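Local coordinates for protein pectate lyase 47 (Bacillus sp. TS-47, PDB 1VBL) that cleaves pectate, the polygalacturonate backbone of pectin, by beta-elimination, as a thermostable, calcium-binding, secreted lyase of polysaccharide lyase family 1, at residues Ile61-Thr66 and Lys141-Lys146; Asn162-Ala167 and His204-Asp209; Asp68-Asp73 and Asp124-Tyr129. All coordinates share one frame; numbering follows the deposited sequence.

Interaction 1: residues Ile61-Thr66 and Lys141-Lys146; sequences IYVKGT and KDAKIK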
loop_
_atom_site.group_PDB
_atom_site.type_symbol
_atom_site.label_atom_id
_atom_site.label_comp_id
_atom_site.label_asym_id
_atom_site.label_seq_id
_atom_site.Cartn_x
_atom_site.Cartn_y
_atom_site.Cartn_z
ATOM N N ILE A 61 -5.636 -19.667 -5.104
ATOM C CA ILE A 61 -4.770 -20.059 -4.010
ATOM C C ILE A 61 -5.336 -19.602 -2.675
ATOM O O ILE A 61 -5.419 -18.405 -2.401
ATOM C CB ILE A 61 -3.364 -19.467 -4.207
ATOM C CG1 ILE A 61 -2.790 -19.966 -5.539
ATOM C CG2 ILE A 61 -2.469 -19.849 -3.039
ATOM C CD1 ILE A 61 -1.446 -19.385 -5.900
ATOM N N TYR A 62 -5.732 -20.570 -1.854
ATOM C CA TYR A 62 -6.289 -20.291 -0.539
ATOM C C TYR A 62 -5.187 -20.312 0.502
ATOM O O TYR A 62 -4.451 -21.292 0.618
ATOM C CB TYR A 62 -7.351 -21.332 -0.176
ATOM C CG TYR A 62 -8.629 -21.191 -0.970
ATOM C CD1 TYR A 62 -9.480 -20.105 -0.763
ATOM C CD2 TYR A 62 -8.985 -22.137 -1.930
ATOM C CE1 TYR A 62 -10.657 -19.964 -1.491
ATOM C CE2 TYR A 62 -10.163 -22.005 -2.666
ATOM C CZ TYR A 62 -10.993 -20.917 -2.441
ATOM O OH TYR A 62 -12.158 -20.780 -3.163
ATOM N N VAL A 63 -5.074 -19.221 1.249
ATOM C CA VAL A 63 -4.069 -19.105 2.293
ATOM C C VAL A 63 -4.679 -19.509 3.629
ATOM O O VAL A 63 -5.590 -18.845 4.132
ATOM C CB VAL A 63 -3.542 -17.656 2.403
ATOM C CG1 VAL A 63 -2.551 -17.545 3.554
ATOM C CG2 VAL A 63 -2.883 -17.246 1.094
ATOM N N LYS A 64 -4.187 -20.607 4.195
ATOM C CA LYS A 64 -4.697 -21.071 5.479
ATOM C C LYS A 64 -3.684 -20.860 6.592
ATOM O O LYS A 64 -2.549 -21.324 6.505
ATOM C CB LYS A 64 -5.071 -22.555 5.417
ATOM C CG LYS A 64 -5.664 -23.061 6.727
ATOM C CD LYS A 64 -6.075 -24.516 6.656
ATOM C CE LYS A 64 -6.688 -24.973 7.976
ATOM N NZ LYS A 64 -7.128 -26.398 7.932
ATOM N N GLY A 65 -4.103 -20.157 7.640
ATOM C CA GLY A 65 -3.218 -19.907 8.760
ATOM C C GLY A 65 -2.231 -18.792 8.483
ATOM O O GLY A 65 -2.453 -17.965 7.604
ATOM N N THR A 66 -1.136 -18.771 9.235
ATOM C CA THR A 66 -0.114 -17.748 9.073
ATOM C C THR A 66 1.030 -18.239 8.197
ATOM O O THR A 66 1.597 -19.309 8.436
ATOM C CB THR A 66 0.459 -17.322 10.441
ATOM O OG1 THR A 66 -0.582 -16.733 11.228
ATOM C CG2 THR A 66 1.585 -16.312 10.266
ATOM N N LYS A 141 -11.013 -16.482 9.326
ATOM C CA LYS A 141 -10.702 -15.226 9.990
ATOM C C LYS A 141 -9.246 -15.054 10.408
ATOM O O LYS A 141 -8.887 -14.018 10.969
ATOM C CB LYS A 141 -11.599 -15.060 11.223
ATOM C CG LYS A 141 -13.078 -14.865 10.905
ATOM C CD LYS A 141 -13.909 -14.803 12.180
ATOM C CE LYS A 141 -15.367 -14.461 11.895
ATOM N NZ LYS A 141 -15.541 -13.038 11.480
ATOM N N ASP A 142 -8.400 -16.044 10.137
ATOM C CA ASP A 142 -7.002 -15.921 10.539
ATOM C C ASP A 142 -5.951 -16.151 9.462
ATOM O O ASP A 142 -4.849 -16.608 9.763
ATOM C CB ASP A 142 -6.706 -16.837 11.733
ATOM C CG ASP A 142 -7.095 -18.273 11.478
ATOM O OD1 ASP A 142 -7.154 -18.678 10.298
ATOM O OD2 ASP A 142 -7.332 -19.003 12.462
ATOM N N ALA A 143 -6.283 -15.851 8.210
ATOM C CA ALA A 143 -5.313 -16.000 7.132
ATOM C C ALA A 143 -4.349 -14.831 7.301
ATOM O O ALA A 143 -4.778 -13.679 7.400
ATOM C CB ALA A 143 -6.006 -15.924 5.777
ATOM N N LYS A 144 -3.052 -15.120 7.337
ATOM C CA LYS A 144 -2.059 -14.070 7.525
ATOM C C LYS A 144 -0.797 -14.263 6.696
ATOM O O LYS A 144 -0.361 -15.389 6.447
ATOM C CB LYS A 144 -1.652 -13.981 9.000
ATOM C CG LYS A 144 -2.792 -13.748 9.974
ATOM C CD LYS A 144 -2.278 -13.688 11.409
ATOM C CE LYS A 144 -3.413 -13.477 12.399
ATOM N NZ LYS A 144 -2.913 -13.454 13.804
ATOM N N ILE A 145 -0.220 -13.145 6.274
ATOM C CA ILE A 145 1.021 -13.132 5.510
ATOM C C ILE A 145 1.945 -12.195 6.287
ATOM O O ILE A 145 1.556 -11.077 6.623
ATOM C CB ILE A 145 0.821 -12.563 4.082
ATOM C CG1 ILE A 145 0.136 -13.601 3.186
ATOM C CG2 ILE A 145 2.169 -12.155 3.486
ATOM C CD1 ILE A 145 1.008 -14.782 2.822
ATOM N N LYS A 146 3.150 -12.655 6.598
ATOM C CA LYS A 146 4.096 -11.821 7.335
ATOM C C LYS A 146 5.508 -11.981 6.785
ATOM O O LYS A 146 5.803 -12.953 6.094
ATOM C CB LYS A 146 4.106 -12.196 8.821
ATOM C CG LYS A 146 2.737 -12.228 9.482
ATOM C CD LYS A 146 2.830 -12.443 10.995
ATOM C CE LYS A 146 3.564 -13.724 11.363
ATOM N NZ LYS A 146 5.034 -13.651 11.126
HETATM O O HOH W 1 -6.825 -19.302 7.779
HETATM O O HOH W 2 -3.169 -17.645 11.626
#
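Asp142 meets Gly65 mostly through water. Its OD1 takes a hydrogen bond from a water that in turn accepts one from the backbone N of Gly65, 2.9 Å from the water oxygen. The Asp142 carbonyl O lies 3.5 Å from Gly65 O, acceptor against acceptor; a second water donates to that Asp142 O and is also hydrogen-bonded to Thr66 OG1. Ala143 is buried; its CB comes up to the carbonyl O of Val63 at 3.4 Å, with Val63 CG1 a looser neighbour, and its CA-H points at Gly65 O. The one direct hydrogen bond follows: Lys144 N donates to Gly65 O at 2.9 Å, fairly straight at the hydrogen (161°), though the N sits well above the carbonyl plane. Lys144 and Thr66 are paired in parallel with their side chains on the same face. With CG beside the backbone N (chi1 -57°) and the rest of the lysine extended, its aliphatic stem runs past Thr66 OG1, CD 3.5 Å from that oxygen, before the amine leads away. Ile145 packs on Ile163 and Phe165 of the next coil. At Lys146 the bend at chi3 (-58°) lays CE against Thr66 CG2 at a tight 3.4 Å. The methyl is thus the hydrophobic counterpart of a lysine stem, while the hydroxyl faces Lys144. This parallel pairing of strands 66-68 and 144-146, entered through a glycine of positive phi, is the stacking of successive coils that defines the right-handed parallel beta-helix of pectate lyases.

Interaction 2: residues Asn162-Ala167 and His204-Asp209; sequences NIEFEA and HNTFTD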
loop_
_atom_site.group_PDB
_atom_site.type_symbol
_atom_site.label_atom_id
_atom_site.label_comp_id
_atom_site.label_asym_id
_atom_site.label_seq_id
_atom_site.Cartn_x
_atom_site.Cartn_y
_atom_site.Cartn_z
ATOM N N ASN A 162 -9.251 -11.197 1.812
ATOM C CA ASN A 162 -9.338 -11.825 3.125
ATOM C C ASN A 162 -8.043 -12.229 3.820
ATOM O O ASN A 162 -7.994 -13.256 4.501
ATOM C CB ASN A 162 -10.265 -13.035 3.017
ATOM C CG ASN A 162 -10.891 -13.406 4.343
ATOM O OD1 ASN A 162 -11.305 -12.536 5.108
ATOM N ND2 ASN A 162 -10.978 -14.699 4.616
ATOM N N ILE A 163 -7.002 -11.417 3.676
ATOM C CA ILE A 163 -5.731 -11.725 4.316
ATOM C C ILE A 163 -5.241 -10.564 5.177
ATOM O O ILE A 163 -5.435 -9.399 4.835
ATOM C CB ILE A 163 -4.648 -12.050 3.260
ATOM C CG1 ILE A 163 -5.020 -13.335 2.516
ATOM C CG2 ILE A 163 -3.284 -12.178 3.922
ATOM C CD1 ILE A 163 -4.173 -13.593 1.284
ATOM N N GLU A 164 -4.633 -10.892 6.313
ATOM C CA GLU A 164 -4.074 -9.875 7.184
ATOM C C GLU A 164 -2.582 -9.840 6.883
ATOM O O GLU A 164 -1.861 -10.809 7.148
ATOM C CB GLU A 164 -4.279 -10.212 8.660
ATOM C CG GLU A 164 -3.571 -9.218 9.573
ATOM C CD GLU A 164 -3.609 -9.615 11.035
ATOM O OE1 GLU A 164 -4.701 -9.592 11.635
ATOM O OE2 GLU A 164 -2.539 -9.953 11.580
ATOM N N PHE A 165 -2.131 -8.728 6.318
ATOM C CA PHE A 165 -0.726 -8.560 5.974
ATOM C C PHE A 165 0.039 -7.803 7.042
ATOM O O PHE A 165 -0.301 -6.661 7.359
ATOM C CB PHE A 165 -0.559 -7.773 4.667
ATOM C CG PHE A 165 -1.025 -8.498 3.443
ATOM C CD1 PHE A 165 -2.365 -8.460 3.058
ATOM C CD2 PHE A 165 -0.120 -9.211 2.663
ATOM C CE1 PHE A 165 -2.794 -9.120 1.906
ATOM C CE2 PHE A 165 -0.538 -9.876 1.511
ATOM C CZ PHE A 165 -1.875 -9.832 1.130
ATOM N N GLU A 166 1.061 -8.430 7.609
ATOM C CA GLU A 166 1.894 -7.726 8.574
ATOM C C GLU A 166 3.011 -7.182 7.685
ATOM O O GLU A 166 3.741 -7.956 7.061
ATOM C CB GLU A 166 2.487 -8.669 9.618
ATOM C CG GLU A 166 3.290 -7.925 10.680
ATOM C CD GLU A 166 4.018 -8.854 11.632
ATOM O OE1 GLU A 166 4.958 -9.545 11.189
ATOM O OE2 GLU A 166 3.645 -8.889 12.823
ATOM N N ALA A 167 3.128 -5.862 7.611
ATOM C CA ALA A 167 4.135 -5.232 6.764
ATOM C C ALA A 167 5.508 -5.877 6.895
ATOM O O ALA A 167 5.987 -6.134 8.001
ATOM C CB ALA A 167 4.228 -3.745 7.079
ATOM N N HIS A 204 -11.059 -6.531 1.164
ATOM C CA HIS A 204 -11.187 -7.139 2.487
ATOM C C HIS A 204 -9.907 -7.729 3.067
ATOM O O HIS A 204 -9.890 -8.862 3.545
ATOM C CB HIS A 204 -12.289 -8.210 2.493
ATOM C CG HIS A 204 -13.674 -7.648 2.618
ATOM N ND1 HIS A 204 -14.463 -7.352 1.527
ATOM C CD2 HIS A 204 -14.404 -7.316 3.710
ATOM C CE1 HIS A 204 -15.618 -6.862 1.942
ATOM N NE2 HIS A 204 -15.608 -6.830 3.263
ATOM N N ASN A 205 -8.834 -6.950 3.022
ATOM C CA ASN A 205 -7.568 -7.373 3.592
ATOM C C ASN A 205 -7.294 -6.401 4.725
ATOM O O ASN A 205 -7.941 -5.357 4.835
ATOM C CB ASN A 205 -6.442 -7.280 2.560
ATOM C CG ASN A 205 -6.655 -8.207 1.382
ATOM O OD1 ASN A 205 -6.598 -9.434 1.517
ATOM N ND2 ASN A 205 -6.903 -7.625 0.213
ATOM N N THR A 206 -6.354 -6.758 5.587
ATOM C CA THR A 206 -5.982 -5.887 6.683
ATOM C C THR A 206 -4.478 -5.692 6.577
ATOM O O THR A 206 -3.732 -6.646 6.364
ATOM C CB THR A 206 -6.359 -6.500 8.049
ATOM O OG1 THR A 206 -7.787 -6.505 8.183
ATOM C CG2 THR A 206 -5.756 -5.685 9.187
ATOM N N PHE A 207 -4.042 -4.442 6.680
ATOM C CA PHE A 207 -2.625 -4.114 6.584
ATOM C C PHE A 207 -2.208 -3.454 7.886
ATOM O O PHE A 207 -2.831 -2.487 8.317
ATOM C CB PHE A 207 -2.394 -3.155 5.416
ATOM C CG PHE A 207 -2.744 -3.737 4.074
ATOM C CD1 PHE A 207 -1.779 -4.391 3.311
ATOM C CD2 PHE A 207 -4.043 -3.644 3.579
ATOM C CE1 PHE A 207 -2.101 -4.945 2.074
ATOM C CE2 PHE A 207 -4.378 -4.194 2.343
ATOM C CZ PHE A 207 -3.406 -4.846 1.588
ATOM N N THR A 208 -1.159 -3.979 8.513
ATOM C CA THR A 208 -0.680 -3.429 9.778
ATOM C C THR A 208 0.790 -3.757 9.983
ATOM O O THR A 208 1.280 -4.751 9.453
ATOM C CB THR A 208 -1.457 -4.021 10.976
ATOM O OG1 THR A 208 -0.939 -3.480 12.199
ATOM C CG2 THR A 208 -1.312 -5.545 11.012
ATOM N N ASP A 209 1.501 -2.918 10.730
ATOM C CA ASP A 209 2.899 -3.216 11.010
ATOM C C ASP A 209 2.914 -4.276 12.114
ATOM O O ASP A 209 3.957 -4.842 12.441
ATOM C CB ASP A 209 3.661 -1.953 11.437
ATOM C CG ASP A 209 3.991 -1.050 10.256
ATOM O OD1 ASP A 209 3.687 -1.444 9.107
ATOM O OD2 ASP A 209 4.557 0.047 10.468
HETATM O O HOH W 3 5.927 -5.122 10.645
#
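Phe165 and Phe207 lie side by side and point the same way, their planes only 7° apart. The rings are slid so far along each other, with centroids 5.2 Å apart, that they barely overlap, and the closest touch is Phe165 CD1 to Phe207 CE1 at 3.7 Å. Ile163 CG2 lies over one face of the Phe165 ring, toward its rim. Asn205 comes at the edge of the same ring, its amide steeply inclined to it (72°), with OD1 near CE1. That OD1 is chiefly occupied by the backbone N of Ile163, which donates to it over 3.0 Å, while ND2 is hydrogen-bonded to Ile160 O. Asn205 N in turn donates to Asn246 OD1, and the Phe207 ring meets that of Phe248 with nearly parallel planes, consistent with the internal rows of asparagines and aromatics known from the parallel beta-helix of pectate lyases. Between the side chains the strands pair in parallel, Thr206 N bonding to Ile163 O and Thr208 N to Phe165 O. On the other face, the side chains of Glu164 and Thr206 pass at a slant, Glu164 CG 4.2 Å from Thr206 CG2. Glu166, with CG anti to its backbone N (chi1 -176°), brings that carbon to 3.6 Å from Asp209 O and sends OE2 on to Asp211 N. Ala167 CB is pressed against Asp209 OD1, an oxygen hydrogen-bonded to His251, and its side chain lies about 8 Å from those of the calcium ligands Asp190 and Asp229.

Interaction 3: residues Asp68-Asp73 and Asp124-Tyr129; sequences DLNVDD and DRIMVY
Arg125 starts out with CG anti to its backbone N (chi1 173°) and folds over at chi3 (-66°), which swings its guanidinium from the last turn of helix 110-126 across to Val71 and Asp73. There NH1 donates to Val71 O at 3.0 Å, on a lone pair of the carbonyl, although that oxygen stands off the guanidinium plane. The carboxylate of Asp73 closes a salt bridge from the edge, its plane turned 67° from the guanidinium. Its bonds are all weak: NH2 lies 3.2 Å from OD1 and 3.2 Å from OD2 of Asp73, and NH1 reaches OD1 at 3.4 Å. Asp72 CA sits over one face of the guanidinium, and Phe82 and Tyr83 also touch this arginine. A leucine in its place would probably leave Val71 O without this donor and the Asp73 carboxylate without its countercharge, freeing the end of the 68-73 loop to move.

The loop itself opens with an Asx turn, Asp68 OD1 accepting from Asn70 N at 2.9 Å, and continues in an inverse gamma turn centred on Asn70. It leaves strand 66-68 just where helix 110-126 runs straight into strand 127-129, the first strand of another parallel sheet of the beta-helix. At that junction Leu69 points toward the 124-129 segment: CD1 rests 3.5 Å from Ile126 O, and CD2 meets Val128 CG2 at 3.9 Å, the two side chains crossing at about a right angle. Ile126 CG2 comes within 3.7 Å of Leu69 O.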
loop_
_atom_site.group_PDB
_atom_site.type_symbol
_atom_site.label_atom_id
_atom_site.label_comp_id
_atom_site.label_asym_id
_atom_site.label_seq_id
_atom_site.Cartn_x
_atom_site.Cartn_y
_atom_site.Cartn_z
ATOM N N ASP A 68 4.650 -17.167 7.013
ATOM C CA ASP A 68 5.803 -16.301 7.221
ATOM C C ASP A 68 6.690 -16.492 5.993
ATOM O O ASP A 68 7.126 -17.607 5.706
ATOM C CB ASP A 68 6.550 -16.735 8.486
ATOM C CG ASP A 68 7.690 -15.802 8.857
ATOM O OD1 ASP A 68 8.021 -14.887 8.068
ATOM O OD2 ASP A 68 8.261 -15.992 9.953
ATOM N N LEU A 69 6.948 -15.408 5.267
ATOM C CA LEU A 69 7.768 -15.467 4.064
ATOM C C LEU A 69 9.253 -15.332 4.359
ATOM O O LEU A 69 10.091 -15.544 3.485
ATOM C CB LEU A 69 7.331 -14.372 3.087
ATOM C CG LEU A 69 5.889 -14.531 2.601
ATOM C CD1 LEU A 69 5.482 -13.342 1.736
ATOM C CD2 LEU A 69 5.772 -15.838 1.826
ATOM N N ASN A 70 9.571 -14.976 5.599
ATOM C CA ASN A 70 10.954 -14.805 6.029
ATOM C C ASN A 70 11.469 -16.144 6.575
ATOM O O ASN A 70 11.871 -16.238 7.736
ATOM C CB ASN A 70 11.006 -13.739 7.125
ATOM C CG ASN A 70 12.363 -13.082 7.247
ATOM O OD1 ASN A 70 12.768 -12.683 8.340
ATOM N ND2 ASN A 70 13.065 -12.946 6.127
ATOM N N VAL A 71 11.446 -17.178 5.735
ATOM C CA VAL A 71 11.889 -18.512 6.136
ATOM C C VAL A 71 12.744 -19.162 5.054
ATOM O O VAL A 71 12.669 -18.778 3.881
ATOM C CB VAL A 71 10.680 -19.441 6.412
ATOM C CG1 VAL A 71 9.807 -18.855 7.516
ATOM C CG2 VAL A 71 9.862 -19.625 5.140
ATOM N N ASP A 72 13.555 -20.147 5.437
ATOM C CA ASP A 72 14.392 -20.824 4.457
ATOM C C ASP A 72 13.571 -21.826 3.658
ATOM O O ASP A 72 12.352 -21.911 3.814
ATOM C CB ASP A 72 15.590 -21.520 5.123
ATOM C CG ASP A 72 15.183 -22.503 6.207
ATOM O OD1 ASP A 72 14.188 -23.230 6.022
ATOM O OD2 ASP A 72 15.880 -22.559 7.243
ATOM N N ASP A 73 14.241 -22.586 2.800
ATOM C CA ASP A 73 13.553 -23.558 1.965
ATOM C C ASP A 73 12.940 -24.716 2.746
ATOM O O ASP A 73 12.161 -25.498 2.202
ATOM C CB ASP A 73 14.505 -24.060 0.880
ATOM C CG ASP A 73 14.988 -22.935 -0.016
ATOM O OD1 ASP A 73 14.128 -22.254 -0.621
ATOM O OD2 ASP A 73 16.217 -22.723 -0.109
ATOM N N ASP A 124 14.868 -11.224 -3.051
ATOM C CA ASP A 124 14.620 -12.397 -3.879
ATOM C C ASP A 124 13.883 -13.513 -3.140
ATOM O O ASP A 124 13.279 -14.378 -3.771
ATOM C CB ASP A 124 15.937 -12.942 -4.452
ATOM C CG ASP A 124 16.542 -12.028 -5.505
ATOM O OD1 ASP A 124 15.821 -11.158 -6.037
ATOM O OD2 ASP A 124 17.742 -12.188 -5.812
ATOM N N ARG A 125 13.921 -13.498 -1.810
ATOM C CA ARG A 125 13.247 -14.539 -1.038
ATOM C C ARG A 125 11.866 -14.185 -0.487
ATOM O O ARG A 125 10.962 -15.022 -0.516
ATOM C CB ARG A 125 14.128 -15.002 0.130
ATOM C CG ARG A 125 13.431 -15.973 1.093
ATOM C CD ARG A 125 14.436 -16.711 1.980
ATOM N NE ARG A 125 15.283 -17.607 1.193
ATOM C CZ ARG A 125 14.947 -18.843 0.836
ATOM N NH1 ARG A 125 13.779 -19.357 1.199
ATOM N NH2 ARG A 125 15.774 -19.561 0.089
ATOM N N ILE A 126 11.703 -12.961 0.006
ATOM C CA ILE A 126 10.433 -12.558 0.610
ATOM C C ILE A 126 9.388 -11.889 -0.279
ATOM O O ILE A 126 8.218 -11.825 0.100
ATOM C CB ILE A 126 10.667 -11.654 1.841
ATOM C CG1 ILE A 126 11.135 -10.264 1.406
ATOM C CG2 ILE A 126 11.706 -12.305 2.764
ATOM C CD1 ILE A 126 11.305 -9.296 2.565
ATOM N N MET A 127 9.789 -11.373 -1.437
ATOM C CA MET A 127 8.816 -10.750 -2.331
ATOM C C MET A 127 8.364 -11.817 -3.318
ATOM O O MET A 127 9.122 -12.237 -4.198
ATOM C CB MET A 127 9.424 -9.550 -3.058
ATOM C CG MET A 127 9.766 -8.381 -2.132
ATOM S SD MET A 127 8.438 -7.972 -0.942
ATOM C CE MET A 127 7.157 -7.444 -2.052
ATOM N N VAL A 128 7.125 -12.262 -3.145
ATOM C CA VAL A 128 6.537 -13.316 -3.966
ATOM C C VAL A 128 5.852 -12.786 -5.222
ATOM O O VAL A 128 4.936 -11.965 -5.143
ATOM C CB VAL A 128 5.503 -14.121 -3.133
ATOM C CG1 VAL A 128 4.896 -15.236 -3.963
ATOM C CG2 VAL A 128 6.175 -14.691 -1.889
ATOM N N TYR A 129 6.300 -13.263 -6.381
ATOM C CA TYR A 129 5.713 -12.850 -7.653
ATOM C C TYR A 129 4.358 -13.518 -7.866
ATOM O O TYR A 129 4.178 -14.696 -7.539
ATOM C CB TYR A 129 6.632 -13.228 -8.816
ATOM C CG TYR A 129 7.787 -12.284 -9.028
ATOM C CD1 TYR A 129 7.598 -11.046 -9.643
ATOM C CD2 TYR A 129 9.074 -12.626 -8.618
ATOM C CE1 TYR A 129 8.665 -10.174 -9.846
ATOM C CE2 TYR A 129 10.144 -11.764 -8.813
ATOM C CZ TYR A 129 9.933 -10.541 -9.426
ATOM O OH TYR A 129 10.992 -9.686 -9.608
#

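Overall arrangement
Interactions 1 and 2 are adjacent steps of the same beta-helix face: their centres are 10 Å apart, and strands 144-146 and 164-166 pair in parallel through Ile145 with Glu164 and Glu166. The centre of interaction 3 is about 15 Å from that of interaction 1, and the two are joined where Lys146 O meets Leu69 N. Along the chain interaction 3 is nested inside the loop that interaction 1 closes, and interaction 2 follows both. Interactions 2 and 3 do not touch, their centres about 17 Å apart. Together the contacts join consecutive coils of the beta-helix, and the coil of interaction 2 leads close to the calcium ligands Asp190 and Asp229.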